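Side-chain contact in putative periplasmic protein ydgH (Salmonella enterica subsp. enterica serovar Typhimurium, PDB 4EVU), which is of unknown function but is a probable secreted effector whose C-terminal domain, the part described here, belongs to the YdgH/BhsA/McbA-like (DUF1471) family: residues Glu7-Asn10 with Lys11-Ala15. Sequence-based numbering, arbitrary orientation.
Sequences EELN and KATAA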
ATOM      1  N   GLU B   7      -8.198  -7.864   9.655  1.00 23.04           N
ATOM      2  CA  GLU B   7      -7.429  -8.409   8.540  1.00 22.67           C
ATOM      3  C   GLU B   7      -7.806  -7.753   7.207  1.00 20.07           C
ATOM      4  O   GLU B   7      -8.958  -7.410   6.936  1.00 17.74           O
ATOM      5  CB  GLU B   7      -7.657  -9.918   8.409  1.00 24.15           C
ATOM      6  CG  GLU B   7      -7.216 -10.796   9.565  1.00 28.57           C
ATOM      7  CD  GLU B   7      -7.963 -12.135   9.568  1.00 33.46           C
ATOM      8  OE1 GLU B   7      -8.144 -12.748   8.484  1.00 36.78           O
ATOM      9  OE2 GLU B   7      -8.401 -12.567  10.655  1.00 39.08           O
ATOM     10  N   GLU B   8      -6.797  -7.572   6.380  1.00 18.36           N
ATOM     11  CA  GLU B   8      -6.979  -7.101   5.032  1.00 16.65           C
ATOM     12  C   GLU B   8      -7.436  -8.264   4.135  1.00 16.42           C
ATOM     13  O   GLU B   8      -6.864  -9.358   4.200  1.00 18.91           O
ATOM     14  CB  GLU B   8      -5.647  -6.560   4.458  1.00 18.15           C
ATOM     15  CG  GLU B   8      -5.849  -5.879   3.106  1.00 18.84           C
ATOM     16  CD  GLU B   8      -4.592  -5.329   2.468  1.00 20.21           C
ATOM     17  OE1 GLU B   8      -3.463  -5.788   2.778  1.00 23.95           O
ATOM     18  OE2 GLU B   8      -4.763  -4.444   1.598  1.00 20.58           O
ATOM     19  N   LEU B   9      -8.438  -8.016   3.294  1.00 14.78           N
ATOM     20  CA  LEU B   9      -8.905  -8.992   2.320  1.00 14.45           C
ATOM     21  C   LEU B   9      -8.348  -8.716   0.947  1.00 13.68           C
ATOM     22  O   LEU B   9      -8.127  -7.546   0.574  1.00 15.26           O
ATOM     23  CB  LEU B   9     -10.420  -8.887   2.154  1.00 14.73           C
ATOM     24  CG  LEU B   9     -11.252  -9.122   3.385  1.00 16.90           C
ATOM     25  CD1 LEU B   9     -12.678  -8.686   3.114  1.00 20.31           C
ATOM     26  CD2 LEU B   9     -11.183 -10.577   3.805  1.00 21.30           C
ATOM     27  N   ASN B  10      -8.167  -9.764   0.167  1.00 13.30           N
ATOM     28  CA  ASN B  10      -7.855  -9.601  -1.231  1.00 13.23           C
ATOM     29  C   ASN B  10      -9.139  -9.428  -2.065  1.00 13.72           C
ATOM     30  O   ASN B  10     -10.248  -9.573  -1.549  1.00 14.58           O
ATOM     31  CB  ASN B  10      -6.944 -10.715  -1.740  1.00 13.13           C
ATOM     32  CG  ASN B  10      -7.580 -12.049  -1.750  1.00 13.71           C
ATOM     33  OD1 ASN B  10      -8.786 -12.195  -1.873  1.00 15.02           O
ATOM     34  ND2 ASN B  10      -6.746 -13.069  -1.590  1.00 15.37           N
ATOM     35  N   LYS B  11      -8.976  -9.090  -3.334  1.00 14.58           N
ATOM     36  CA  LYS B  11     -10.100  -8.776  -4.202  1.00 15.74           C
ATOM     37  C   LYS B  11     -11.115  -9.925  -4.276  1.00 14.68           C
ATOM     38  O   LYS B  11     -12.328  -9.673  -4.248  1.00 16.11           O
ATOM     39  CB  LYS B  11      -9.589  -8.400  -5.598  1.00 17.82           C
ATOM     40  CG  LYS B  11     -10.635  -8.154  -6.663  1.00 25.07           C
ATOM     41  CD  LYS B  11      -9.994  -7.917  -8.053  1.00 31.62           C
ATOM     42  CE  LYS B  11     -11.053  -7.661  -9.177  1.00 35.38           C
ATOM     43  NZ  LYS B  11     -10.493  -7.679 -10.595  1.00 38.26           N
ATOM     44  N   ALA B  12     -10.636 -11.154  -4.497  1.00 15.56           N
ATOM     45  CA  ALA B  12     -11.567 -12.261  -4.727  1.00 15.20           C
ATOM     46  C   ALA B  12     -12.337 -12.577  -3.459  1.00 14.91           C
ATOM     47  O   ALA B  12     -13.514 -12.964  -3.499  1.00 16.95           O
ATOM     48  CB  ALA B  12     -10.816 -13.495  -5.201  1.00 15.61           C
ATOM     49  N   THR B  13     -11.675 -12.462  -2.308  1.00 14.84           N
ATOM     50  CA  THR B  13     -12.366 -12.735  -1.046  1.00 14.49           C
ATOM     51  C   THR B  13     -13.422 -11.644  -0.793  1.00 13.84           C
ATOM     52  O   THR B  13     -14.569 -11.952  -0.502  1.00 15.36           O
ATOM     53  CB  THR B  13     -11.383 -12.792   0.122  1.00 14.54           C
ATOM     54  OG1 THR B  13     -10.300 -13.682  -0.187  1.00 15.74           O
ATOM     55  CG2 THR B  13     -12.073 -13.254   1.360  1.00 15.67           C
ATOM     56  N   ALA B  14     -13.041 -10.369  -0.945  1.00 14.48           N
ATOM     57  CA  ALA B  14     -13.954  -9.261  -0.708  1.00 14.64           C
ATOM     58  C   ALA B  14     -15.139  -9.295  -1.662  1.00 15.26           C
ATOM     59  O   ALA B  14     -16.259  -8.911  -1.304  1.00 15.94           O
ATOM     60  CB  ALA B  14     -13.189  -7.932  -0.850  1.00 15.19           C
ATOM     61  N   ALA B  15     -14.906  -9.809  -2.859  1.00 16.07           N
ATOM     62  CA  ALA B  15     -15.942  -9.783  -3.904  1.00 16.34           C
ATOM     63  C   ALA B  15     -17.172 -10.589  -3.530  1.00 16.92           C
ATOM     64  O   ALA B  15     -18.276 -10.294  -4.004  1.00 19.87           O
ATOM     65  CB  ALA B  15     -15.382 -10.241  -5.258  1.00 17.49           C
TER
HETATM   66  O   HOH W   1      -8.383 -12.297   1.533  1.00 16.64           O
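Asn10 is the N-cap of the short helix 11-15, and its side chain bends back over the first turn to meet Thr13 at about a right angle. With CG lying between its own backbone N and carbonyl carbon (chi1 67°), OD1 accepts two hydrogen bonds from Thr13. The amide N-H of Thr13 arrives almost in line with the side-chain C=O, Thr13 N to Asn10 OD1 being 2.9 Å, whereas the hydroxyl comes from above the carboxamide plane, with Thr13 OG1 2.7 Å from Asn10 OD1. Thr13 OG1 also accepts from a water that in turn takes the N-H of Asn10. The main chain closes the turn through Ala14 N to Asn10 O (3.0 Å). Beside this polar cap, Leu9 CD2 meets Thr13 CG2 at 3.7 Å and Leu9 CD1 rests by the methyl of Ala14; Leu9 and Ala14 both pack on Tyr71, tying the helix to the sheet. Thr13 thus divides its branches: OG1, beside the backbone N, reaches OD1 together with the N-H, and CG2 turns to the leucine. OD1 receives this N-H in the first turn, where such groups lack the i-4 carbonyls of a helix interior, and its two donors probably hold the carboxamide in this rotation.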